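Local coordinates for protein extracellular ligand-binding receptor (Verminephrobacter eiseniae, PDB 4M88) that probably binds an amino acid or a related small solute outside the cytoplasm, as the substrate-binding component of an ABC transporter, at residues Leu144-Gln149 against Ser156-Val161; Glu163-Val168 against Ile173-Val178; Ala185-Ala190 against Pro208-Ala213. All coordinates share one frame; numbering follows the deposited sequence.

Contact 1: Leu144-Gln149 against Ser156-Val161; sequences LATLYQ and SGMAVV
Strand 143-149 and helix 152-166, the first two elements of a beta-alpha-beta unit, pack here through Tyr148, Thr146 and Met158, the last a selenomethionine. Met158 CB sits 3.8 Å from the centroid of the Tyr148 ring and only 4° off the ring normal, a CH-pi contact squarely over one face. The chain then bends at chi2 and chi3 and runs across that face, until Met158 SE lies 3.5 Å from CD2 of Tyr148; this Met-aromatic contact is oblique, 40° off the normal. In Tyr148, CG stands between the backbone N and the carbonyl carbon (chi1 70°), which helps bring the ring to the helix side. Met158 SE also rests 3.8 Å from CB of Thr146. Beyond it, Val161 CG1 comes to 3.8 Å from Thr146 OG1, a hydroxyl that is buried here and has no hydrogen-bond partner in the model. With an alanine at Tyr148, the selenomethionine would probably lose the flat surface it lies on, leaving a gap between strand and helix. The segments run nearly antiparallel, their axes 9.0 Å apart at closest approach, with Leu175 of strand 174-180 touching Thr146, Met158 and Val161, Ile205 of strand 201-205 touching Thr146 and Val161, and Ile129 of helix 125-138 touching Val161.

Contact 2: Glu163-Val168 against Ile173-Val178; sequences EAVKTV and IELNGV
Val165, near the C-terminal end of helix 152-166, is the main bump of this contact, and it fits between Ile173, just before strand 174-180, and Leu175 within it. Val165 CG1 does most of the filling: placed anti to the backbone N (chi1 165°), it reaches 3.8 Å from CB of Ile173 and 4.1 Å from CB of Leu175. The same Val165 methyl comes to 3.2 Å from the carbonyl O of Ile173, a tight fit against the backbone as well as the side chains. The other branch, Val165 CG2, meets the CD2 methyl of Leu175 at 4.1 Å, so the forked end of the valine is engaged on both prongs.

A second, smaller fit lies further along the chain. There Val168 CG2 touches the far end of Ile173, with CD1 4.0 Å away, and the two side chains meet at about a right angle. Ile173 is thus met at its root by one valine and at its tip by another.

The backbone here has its own tie: Thr167 OG1 donates a hydrogen bond of 3.0 Å to the carbonyl O of Glu163. Val133 of helix 125-138 touches Val165, Val168 and Ile173 alike. The arrangement is that of a beta-alpha-beta crossover, where the chain passes through a loop from helix 152-166 to strand 174-180, an outermost strand of its sheet in this alpha/beta periplasmic-binding fold.

Contact 3: Ala185-Ala190 against Pro208-Ala213; sequences AALAAA and PPFIVA
Leu187 of helix 184-195 makes both side-chain contacts with helix 208-220, one to an aromatic ring and one to a methyl group. In the aromatic contact, Leu187 CD2 lies 3.5 Å from CE1 of Phe210 and 3.7 Å from CZ of the same ring. The methyl approaches obliquely, at the far end of the ring. Phe210 reaches that far because its CG is anti to the backbone N (chi1 -180°), which sends the ring out from its own helix to the leucine.

In the aliphatic contact the other branch is used: Leu187 CD1 sits 3.5 Å from CB of Ala213, about one turn further along the second helix. The short alanine lets the leucine come close to the backbone, and Leu187 CD1 is 3.9 Å from the carbonyl C of Ala213. Leu187 and Ala213 are also the pair with the nearest CA atoms, 7.6 Å apart.

No hydrogen bond crosses between the segments; within each, the backbone makes helical bonds, such as Ala190 N to Ala186 O and Ala213 N to Pro209 O. Leu147 of strand 143-149 touches both Leu187 and Phe210, and a glycerol, probably from the crystallisation liquor, lies about 4 Å from the phenylalanine side chain. The chemistry is wholly apolar, implying that the two helices are held here by the shape of one forked leucine and by exclusion of water, without directional bonds.

Contacts 1 and 2 share helix 152-166 and reach adjacent strands of the same sheet; the probable backbone hydrogen bonds tying them together, such as Thr146 O to Val178 N, lie between the strands and not across either helix-strand contact. Contact 1 is buried and rests on selenium and an aromatic face; contact 2, farther from the centre of the chain and only partly buried, relies on branched aliphatic side chains, one of which also presses on a backbone carbonyl. Contact 3 is buried too, but it joins two helices and lies by the other face of strand 143-149: Leu147, turned away from helix 152-166, meets Leu187 and Ala190 there. Contacts 2 and 3 barely meet, through Val178 and Ala190.

Contact 1: Leu144-Gln149 against Ser156-Val161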
ATOM      1  N   LEU A 144     -12.636  17.844 -11.809  1.00 14.84           N
ATOM      2  CA  LEU A 144     -12.131  16.496 -11.555  1.00 14.46           C
ATOM      3  C   LEU A 144     -13.281  15.531 -11.342  1.00 17.83           C
ATOM      4  O   LEU A 144     -14.268  15.881 -10.699  1.00 19.41           O
ATOM      5  CB  LEU A 144     -11.284  16.490 -10.286  1.00 20.53           C
ATOM      6  CG  LEU A 144      -9.790  16.764 -10.390  1.00 31.98           C
ATOM      7  CD1 LEU A 144      -9.156  16.783  -8.994  1.00 31.26           C
ATOM      8  CD2 LEU A 144      -9.129  15.703 -11.263  1.00 33.78           C
ATOM      9  N   ALA A 145     -13.161  14.322 -11.879  1.00 14.31           N
ATOM     10  CA  ALA A 145     -14.110  13.260 -11.570  1.00 14.33           C
ATOM     11  C   ALA A 145     -13.381  12.193 -10.760  1.00 19.44           C
ATOM     12  O   ALA A 145     -12.175  12.012 -10.915  1.00 13.96           O
ATOM     13  CB  ALA A 145     -14.667  12.651 -12.842  1.00 16.21           C
ATOM     14  N   THR A 146     -14.105  11.491  -9.896  1.00 13.93           N
ATOM     15  CA  THR A 146     -13.530  10.355  -9.170  1.00 15.04           C
ATOM     16  C   THR A 146     -14.397   9.132  -9.428  1.00 23.02           C
ATOM     17  O   THR A 146     -15.618   9.206  -9.306  1.00 20.13           O
ATOM     18  CB  THR A 146     -13.487  10.590  -7.657  1.00 18.43           C
ATOM     19  OG1 THR A 146     -12.746  11.783  -7.372  1.00 22.98           O
ATOM     20  CG2 THR A 146     -12.840   9.393  -6.937  1.00 19.82           C
ATOM     21  N   LEU A 147     -13.765   8.026  -9.809  1.00 14.01           N
ATOM     22  CA  LEU A 147     -14.452   6.737  -9.931  1.00 14.44           C
ATOM     23  C   LEU A 147     -14.059   5.909  -8.723  1.00 17.49           C
ATOM     24  O   LEU A 147     -12.872   5.674  -8.516  1.00 13.77           O
ATOM     25  CB  LEU A 147     -14.006   6.025 -11.201  1.00 14.84           C
ATOM     26  CG  LEU A 147     -14.505   4.588 -11.402  1.00 16.29           C
ATOM     27  CD1 LEU A 147     -16.032   4.571 -11.503  1.00 17.94           C
ATOM     28  CD2 LEU A 147     -13.894   3.967 -12.656  1.00 16.58           C
ATOM     29  N   TYR A 148     -15.018   5.477  -7.899  1.00 14.38           N
ATOM     30  CA  TYR A 148     -14.626   4.729  -6.697  1.00 14.12           C
ATOM     31  C   TYR A 148     -15.508   3.513  -6.449  1.00 14.90           C
ATOM     32  O   TYR A 148     -16.681   3.509  -6.797  1.00 15.37           O
ATOM     33  CB  TYR A 148     -14.576   5.642  -5.459  1.00 13.72           C
ATOM     34  CG  TYR A 148     -15.926   6.110  -4.972  1.00 16.38           C
ATOM     35  CD1 TYR A 148     -16.519   5.520  -3.862  1.00 20.02           C
ATOM     36  CD2 TYR A 148     -16.603   7.135  -5.617  1.00 16.90           C
ATOM     37  CE1 TYR A 148     -17.749   5.929  -3.407  1.00 20.76           C
ATOM     38  CE2 TYR A 148     -17.846   7.558  -5.165  1.00 24.27           C
ATOM     39  CZ  TYR A 148     -18.401   6.947  -4.051  1.00 25.58           C
ATOM     40  OH  TYR A 148     -19.629   7.340  -3.575  1.00 33.99           O
ATOM     41  N   GLN A 149     -14.932   2.468  -5.871  1.00 15.59           N
ATOM     42  CA  GLN A 149     -15.720   1.259  -5.642  1.00 16.76           C
ATOM     43  C   GLN A 149     -16.580   1.443  -4.402  1.00 19.17           C
ATOM     44  O   GLN A 149     -16.142   2.044  -3.418  1.00 15.69           O
ATOM     45  CB  GLN A 149     -14.842   0.018  -5.486  1.00 15.92           C
ATOM     46  CG  GLN A 149     -15.664  -1.283  -5.393  1.00 16.22           C
ATOM     47  CD  GLN A 149     -14.816  -2.524  -5.215  1.00 23.09           C
ATOM     48  OE1 GLN A 149     -13.693  -2.599  -5.702  1.00 19.34           O
ATOM     49  NE2 GLN A 149     -15.356  -3.508  -4.507  1.00 21.61           N
ATOM     50  N   SER A 156     -14.605   6.110   2.103  1.00 23.45           N
ATOM     51  CA  SER A 156     -13.657   6.877   2.909  1.00 24.81           C
ATOM     52  C   SER A 156     -12.768   7.704   1.996  1.00 18.27           C
ATOM     53  O   SER A 156     -12.536   8.883   2.255  1.00 18.93           O
ATOM     54  CB  SER A 156     -12.795   5.958   3.787  1.00 26.27           C
ATOM     55  OG  SER A 156     -11.748   6.681   4.424  1.00 20.49           O
ATOM     56  N   GLY A 157     -12.269   7.077   0.933  1.00 17.12           N
ATOM     57  CA  GLY A 157     -11.478   7.787  -0.060  1.00 15.89           C
ATOM     58  C   GLY A 157     -12.262   8.928  -0.688  1.00 16.26           C
ATOM     59  O   GLY A 157     -11.749  10.033  -0.843  1.00 17.57           O
HETATM   60  N   MSE A 158     -13.519   8.671  -1.034  1.00 16.90           N
HETATM   61  CA  MSE A 158     -14.334   9.688  -1.692  1.00 18.23           C
HETATM   62  C   MSE A 158     -14.531  10.892  -0.774  1.00 16.44           C
HETATM   63  O   MSE A 158     -14.461  12.040  -1.212  1.00 18.41           O
HETATM   64  CB  MSE A 158     -15.688   9.100  -2.098  1.00 21.14           C
HETATM   65  CG  MSE A 158     -16.543  10.050  -2.903  1.00 19.69           C
HETATM   66 SE   MSE A 158     -15.701  10.417  -4.630  0.70 28.00          SE
HETATM   67  CE  MSE A 158     -15.764  12.353  -4.560  1.00 19.87           C
ATOM     68  N   ALA A 159     -14.773  10.634   0.506  1.00 14.33           N
ATOM     69  CA  ALA A 159     -14.942  11.726   1.464  1.00 17.71           C
ATOM     70  C   ALA A 159     -13.654  12.529   1.590  1.00 18.19           C
ATOM     71  O   ALA A 159     -13.691  13.750   1.742  1.00 21.47           O
ATOM     72  CB  ALA A 159     -15.370  11.192   2.836  1.00 21.48           C
ATOM     73  N   VAL A 160     -12.515  11.842   1.538  1.00 14.74           N
ATOM     74  CA  VAL A 160     -11.227  12.523   1.611  1.00 15.57           C
ATOM     75  C   VAL A 160     -11.017  13.420   0.393  1.00 14.22           C
ATOM     76  O   VAL A 160     -10.552  14.556   0.528  1.00 16.74           O
ATOM     77  CB  VAL A 160     -10.062  11.515   1.779  1.00 17.19           C
ATOM     78  CG1 VAL A 160      -8.726  12.189   1.555  1.00 17.98           C
ATOM     79  CG2 VAL A 160     -10.113  10.899   3.172  1.00 17.80           C
ATOM     80  N   VAL A 161     -11.367  12.919  -0.792  1.00 13.07           N
ATOM     81  CA  VAL A 161     -11.270  13.727  -2.007  1.00 13.17           C
ATOM     82  C   VAL A 161     -12.130  14.977  -1.876  1.00 18.12           C
ATOM     83  O   VAL A 161     -11.687  16.073  -2.199  1.00 13.97           O
ATOM     84  CB  VAL A 161     -11.668  12.952  -3.297  1.00 16.24           C
ATOM     85  CG1 VAL A 161     -11.414  13.826  -4.512  1.00 16.10           C
ATOM     86  CG2 VAL A 161     -10.856  11.676  -3.431  1.00 16.06           C
TER

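Contact 2: Glu163-Val168 against Ile173-Val178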
ATOM      1  N   GLU A 163     -13.052  16.604   0.761  1.00 15.00           N
ATOM      2  CA  GLU A 163     -12.465  17.552   1.709  1.00 22.09           C
ATOM      3  C   GLU A 163     -11.206  18.203   1.118  1.00 21.84           C
ATOM      4  O   GLU A 163     -10.957  19.397   1.317  1.00 20.64           O
ATOM      5  CB  GLU A 163     -12.133  16.857   3.030  1.00 25.99           C
ATOM      6  CG  GLU A 163     -11.453  17.760   4.055  1.00 39.48           C
ATOM      7  CD  GLU A 163     -12.382  18.823   4.640  1.00 51.13           C
ATOM      8  OE1 GLU A 163     -13.614  18.741   4.430  1.00 53.83           O
ATOM      9  OE2 GLU A 163     -11.871  19.744   5.317  1.00 56.05           O
ATOM     10  N   ALA A 164     -10.427  17.417   0.377  1.00 17.40           N
ATOM     11  CA  ALA A 164      -9.202  17.916  -0.243  1.00 19.73           C
ATOM     12  C   ALA A 164      -9.513  18.981  -1.281  1.00 18.46           C
ATOM     13  O   ALA A 164      -8.833  20.008  -1.351  1.00 23.17           O
ATOM     14  CB  ALA A 164      -8.411  16.772  -0.874  1.00 16.29           C
ATOM     15  N   VAL A 165     -10.535  18.734  -2.091  1.00 14.96           N
ATOM     16  CA  VAL A 165     -10.908  19.661  -3.160  1.00 18.94           C
ATOM     17  C   VAL A 165     -11.453  20.971  -2.595  1.00 23.57           C
ATOM     18  O   VAL A 165     -11.239  22.055  -3.154  1.00 24.88           O
ATOM     19  CB  VAL A 165     -11.927  19.011  -4.142  1.00 22.26           C
ATOM     20  CG1 VAL A 165     -12.589  20.044  -5.003  1.00 26.95           C
ATOM     21  CG2 VAL A 165     -11.239  17.963  -5.010  1.00 21.97           C
ATOM     22  N   LYS A 166     -12.144  20.896  -1.469  1.00 24.34           N
ATOM     23  CA  LYS A 166     -12.738  22.118  -0.949  1.00 32.65           C
ATOM     24  C   LYS A 166     -11.721  22.969  -0.171  1.00 34.31           C
ATOM     25  O   LYS A 166     -11.981  24.136   0.137  1.00 40.68           O
ATOM     26  CB  LYS A 166     -14.053  21.839  -0.195  1.00 33.70           C
ATOM     27  CG  LYS A 166     -13.952  21.684   1.299  1.00 42.58           C
ATOM     28  CD  LYS A 166     -15.343  21.558   1.929  1.00 52.05           C
ATOM     29  CE  LYS A 166     -16.116  20.370   1.357  1.00 57.24           C
ATOM     30  NZ  LYS A 166     -17.305  20.002   2.192  1.00 60.20           N
ATOM     31  N   THR A 167     -10.544  22.397   0.090  1.00 26.88           N
ATOM     32  CA  THR A 167      -9.459  23.126   0.739  1.00 29.74           C
ATOM     33  C   THR A 167      -8.135  23.171  -0.045  1.00 32.81           C
ATOM     34  O   THR A 167      -7.082  23.334   0.563  1.00 36.83           O
ATOM     35  CB  THR A 167      -9.128  22.548   2.137  1.00 31.85           C
ATOM     36  OG1 THR A 167      -8.624  21.214   1.998  1.00 31.06           O
ATOM     37  CG2 THR A 167     -10.353  22.539   3.031  1.00 32.24           C
ATOM     38  N   VAL A 168      -8.151  23.022  -1.369  1.00 29.28           N
ATOM     39  CA  VAL A 168      -6.890  23.203  -2.098  1.00 29.50           C
ATOM     40  C   VAL A 168      -6.598  24.669  -2.334  1.00 28.05           C
ATOM     41  O   VAL A 168      -7.482  25.415  -2.765  1.00 30.04           O
ATOM     42  CB  VAL A 168      -6.796  22.423  -3.421  1.00 32.17           C
ATOM     43  CG1 VAL A 168      -6.373  21.023  -3.127  1.00 42.98           C
ATOM     44  CG2 VAL A 168      -8.103  22.473  -4.199  1.00 29.26           C
ATOM     45  N   ILE A 173     -12.056  23.832  -7.428  1.00 23.87           N
ATOM     46  CA  ILE A 173     -12.160  22.747  -8.394  1.00 23.01           C
ATOM     47  C   ILE A 173     -13.545  22.151  -8.261  1.00 28.00           C
ATOM     48  O   ILE A 173     -14.001  21.878  -7.144  1.00 29.14           O
ATOM     49  CB  ILE A 173     -11.153  21.625  -8.105  1.00 24.67           C
ATOM     50  CG1 ILE A 173      -9.724  22.129  -8.270  1.00 25.59           C
ATOM     51  CG2 ILE A 173     -11.378  20.438  -9.047  1.00 27.92           C
ATOM     52  CD1 ILE A 173      -8.712  21.085  -7.909  1.00 31.69           C
ATOM     53  N   GLU A 174     -14.225  21.949  -9.386  1.00 20.81           N
ATOM     54  CA  GLU A 174     -15.501  21.255  -9.351  1.00 18.94           C
ATOM     55  C   GLU A 174     -15.227  19.769  -9.311  1.00 23.77           C
ATOM     56  O   GLU A 174     -14.422  19.260 -10.095  1.00 21.71           O
ATOM     57  CB  GLU A 174     -16.356  21.591 -10.572  1.00 25.64           C
ATOM     58  CG  GLU A 174     -17.672  20.829 -10.603  1.00 35.66           C
ATOM     59  CD  GLU A 174     -18.469  21.078 -11.870  1.00 47.68           C
ATOM     60  OE1 GLU A 174     -18.010  21.879 -12.714  1.00 49.97           O
ATOM     61  OE2 GLU A 174     -19.551  20.468 -12.019  1.00 50.20           O
ATOM     62  N   LEU A 175     -15.884  19.067  -8.395  1.00 13.63           N
ATOM     63  CA  LEU A 175     -15.638  17.639  -8.240  1.00 12.51           C
ATOM     64  C   LEU A 175     -16.902  16.815  -8.457  1.00 16.52           C
ATOM     65  O   LEU A 175     -17.945  17.124  -7.891  1.00 17.62           O
ATOM     66  CB  LEU A 175     -15.072  17.364  -6.840  1.00 17.98           C
ATOM     67  CG  LEU A 175     -14.933  15.894  -6.443  1.00 16.07           C
ATOM     68  CD1 LEU A 175     -13.810  15.223  -7.232  1.00 16.68           C
ATOM     69  CD2 LEU A 175     -14.695  15.776  -4.943  1.00 17.77           C
ATOM     70  N   ASN A 176     -16.817  15.768  -9.275  1.00 13.47           N
ATOM     71  CA  ASN A 176     -17.915  14.815  -9.386  1.00 16.18           C
ATOM     72  C   ASN A 176     -17.431  13.438  -8.981  1.00 17.82           C
ATOM     73  O   ASN A 176     -16.342  13.034  -9.365  1.00 22.53           O
ATOM     74  CB  ASN A 176     -18.458  14.762 -10.814  1.00 16.49           C
ATOM     75  CG  ASN A 176     -19.169  16.033 -11.206  1.00 20.93           C
ATOM     76  OD1 ASN A 176     -19.814  16.676 -10.380  1.00 26.22           O
ATOM     77  ND2 ASN A 176     -19.056  16.408 -12.471  1.00 20.74           N
ATOM     78  N   GLY A 177     -18.225  12.717  -8.202  1.00 12.74           N
ATOM     79  CA  GLY A 177     -17.796  11.397  -7.761  1.00 15.60           C
ATOM     80  C   GLY A 177     -18.790  10.351  -8.200  1.00 16.73           C
ATOM     81  O   GLY A 177     -19.990  10.478  -7.934  1.00 14.99           O
ATOM     82  N   VAL A 178     -18.293   9.324  -8.872  1.00 13.97           N
ATOM     83  CA  VAL A 178     -19.150   8.282  -9.427  1.00 12.85           C
ATOM     84  C   VAL A 178     -18.840   6.952  -8.763  1.00 19.15           C
ATOM     85  O   VAL A 178     -17.722   6.456  -8.845  1.00 14.91           O
ATOM     86  CB  VAL A 178     -18.959   8.166 -10.938  1.00 13.77           C
ATOM     87  CG1 VAL A 178     -19.802   7.039 -11.491  1.00 20.43           C
ATOM     88  CG2 VAL A 178     -19.340   9.485 -11.612  1.00 16.17           C
TER

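Contact 3: Ala185-Ala190 against Pro208-Ala213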
ATOM      1  N   ALA A 185     -19.901  -4.970 -15.909  1.00 19.55           N
ATOM      2  CA  ALA A 185     -21.100  -4.257 -16.356  1.00 21.08           C
ATOM      3  C   ALA A 185     -21.296  -2.956 -15.578  1.00 20.93           C
ATOM      4  O   ALA A 185     -21.667  -1.923 -16.147  1.00 18.97           O
ATOM      5  CB  ALA A 185     -22.317  -5.134 -16.216  1.00 25.15           C
ATOM      6  N   ALA A 186     -21.077  -3.005 -14.267  1.00 18.79           N
ATOM      7  CA  ALA A 186     -21.208  -1.793 -13.453  1.00 16.97           C
ATOM      8  C   ALA A 186     -20.169  -0.749 -13.848  1.00 18.91           C
ATOM      9  O   ALA A 186     -20.463   0.452 -13.927  1.00 17.35           O
ATOM     10  CB  ALA A 186     -21.111  -2.123 -11.956  1.00 18.60           C
ATOM     11  N   LEU A 187     -18.939  -1.203 -14.072  1.00 16.54           N
ATOM     12  CA  LEU A 187     -17.864  -0.298 -14.444  1.00 15.23           C
ATOM     13  C   LEU A 187     -18.068   0.354 -15.811  1.00 16.48           C
ATOM     14  O   LEU A 187     -17.710   1.519 -15.995  1.00 14.62           O
ATOM     15  CB  LEU A 187     -16.509  -1.015 -14.397  1.00 15.62           C
ATOM     16  CG  LEU A 187     -15.914  -1.097 -12.994  1.00 19.86           C
ATOM     17  CD1 LEU A 187     -14.700  -1.994 -12.980  1.00 23.19           C
ATOM     18  CD2 LEU A 187     -15.564   0.303 -12.474  1.00 15.98           C
ATOM     19  N   ALA A 188     -18.631  -0.385 -16.765  1.00 17.46           N
ATOM     20  CA  ALA A 188     -18.873   0.172 -18.097  1.00 14.78           C
ATOM     21  C   ALA A 188     -19.883   1.310 -17.996  1.00 16.65           C
ATOM     22  O   ALA A 188     -19.758   2.349 -18.662  1.00 17.76           O
ATOM     23  CB  ALA A 188     -19.366  -0.899 -19.042  1.00 14.49           C
ATOM     24  N   ALA A 189     -20.896   1.109 -17.161  1.00 15.95           N
ATOM     25  CA  ALA A 189     -21.919   2.125 -16.962  1.00 20.19           C
ATOM     26  C   ALA A 189     -21.332   3.340 -16.244  1.00 19.18           C
ATOM     27  O   ALA A 189     -21.636   4.487 -16.587  1.00 17.25           O
ATOM     28  CB  ALA A 189     -23.093   1.545 -16.180  1.00 18.89           C
ATOM     29  N   ALA A 190     -20.494   3.089 -15.241  1.00 12.67           N
ATOM     30  CA  ALA A 190     -19.861   4.174 -14.508  1.00 13.89           C
ATOM     31  C   ALA A 190     -18.956   4.980 -15.429  1.00 16.29           C
ATOM     32  O   ALA A 190     -18.879   6.207 -15.312  1.00 12.50           O
ATOM     33  CB  ALA A 190     -19.065   3.631 -13.309  1.00 17.90           C
ATOM     34  N   PRO A 208      -6.859  -2.965  -5.775  1.00 17.10           N
ATOM     35  CA  PRO A 208      -6.086  -3.134  -7.005  1.00 15.98           C
ATOM     36  C   PRO A 208      -6.837  -3.660  -8.244  1.00 18.29           C
ATOM     37  O   PRO A 208      -6.666  -3.064  -9.308  1.00 17.78           O
ATOM     38  CB  PRO A 208      -4.974  -4.093  -6.581  1.00 18.77           C
ATOM     39  CG  PRO A 208      -4.745  -3.761  -5.161  1.00 21.57           C
ATOM     40  CD  PRO A 208      -6.108  -3.421  -4.593  1.00 20.62           C
ATOM     41  N   PRO A 209      -7.640  -4.742  -8.128  1.00 19.90           N
ATOM     42  CA  PRO A 209      -8.282  -5.180  -9.379  1.00 16.57           C
ATOM     43  C   PRO A 209      -9.319  -4.169  -9.900  1.00 16.48           C
ATOM     44  O   PRO A 209      -9.545  -4.102 -11.110  1.00 18.05           O
ATOM     45  CB  PRO A 209      -8.955  -6.503  -8.996  1.00 19.43           C
ATOM     46  CG  PRO A 209      -9.171  -6.414  -7.511  1.00 25.34           C
ATOM     47  CD  PRO A 209      -8.027  -5.583  -6.977  1.00 22.04           C
ATOM     48  N   PHE A 210      -9.923  -3.400  -8.998  1.00 15.33           N
ATOM     49  CA  PHE A 210     -10.868  -2.359  -9.387  1.00 15.16           C
ATOM     50  C   PHE A 210     -10.157  -1.217 -10.107  1.00 14.44           C
ATOM     51  O   PHE A 210     -10.695  -0.628 -11.036  1.00 14.21           O
ATOM     52  CB  PHE A 210     -11.608  -1.822  -8.156  1.00 19.31           C
ATOM     53  CG  PHE A 210     -12.609  -0.743  -8.473  1.00 15.24           C
ATOM     54  CD1 PHE A 210     -13.930  -1.068  -8.759  1.00 16.69           C
ATOM     55  CD2 PHE A 210     -12.237   0.600  -8.456  1.00 13.30           C
ATOM     56  CE1 PHE A 210     -14.858  -0.073  -9.045  1.00 13.11           C
ATOM     57  CE2 PHE A 210     -13.159   1.605  -8.748  1.00 16.91           C
ATOM     58  CZ  PHE A 210     -14.471   1.270  -9.039  1.00 18.03           C
ATOM     59  N   ILE A 211      -8.949  -0.888  -9.673  1.00 13.41           N
ATOM     60  CA  ILE A 211      -8.202   0.173 -10.340  1.00  9.81           C
ATOM     61  C   ILE A 211      -7.895  -0.227 -11.783  1.00 13.14           C
ATOM     62  O   ILE A 211      -8.126   0.545 -12.717  1.00 16.05           O
ATOM     63  CB  ILE A 211      -6.907   0.482  -9.593  1.00 14.43           C
ATOM     64  CG1 ILE A 211      -7.236   1.061  -8.216  1.00 19.10           C
ATOM     65  CG2 ILE A 211      -6.062   1.464 -10.382  1.00 18.23           C
ATOM     66  CD1 ILE A 211      -6.059   1.028  -7.264  1.00 22.26           C
ATOM     67  N   VAL A 212      -7.393  -1.441 -11.965  1.00 13.22           N
ATOM     68  CA  VAL A 212      -7.070  -1.916 -13.306  1.00 14.32           C
ATOM     69  C   VAL A 212      -8.319  -1.986 -14.192  1.00 16.10           C
ATOM     70  O   VAL A 212      -8.329  -1.495 -15.328  1.00 13.32           O
ATOM     71  CB  VAL A 212      -6.366  -3.277 -13.259  1.00 20.40           C
ATOM     72  CG1 VAL A 212      -6.075  -3.757 -14.664  1.00 24.55           C
ATOM     73  CG2 VAL A 212      -5.061  -3.170 -12.467  1.00 19.80           C
ATOM     74  N   ALA A 213      -9.375  -2.586 -13.667  1.00 14.58           N
ATOM     75  CA  ALA A 213     -10.624  -2.700 -14.412  1.00 15.42           C
ATOM     76  C   ALA A 213     -11.216  -1.329 -14.708  1.00 13.13           C
ATOM     77  O   ALA A 213     -11.787  -1.125 -15.780  1.00 13.19           O
ATOM     78  CB  ALA A 213     -11.621  -3.545 -13.657  1.00 14.92           C
TER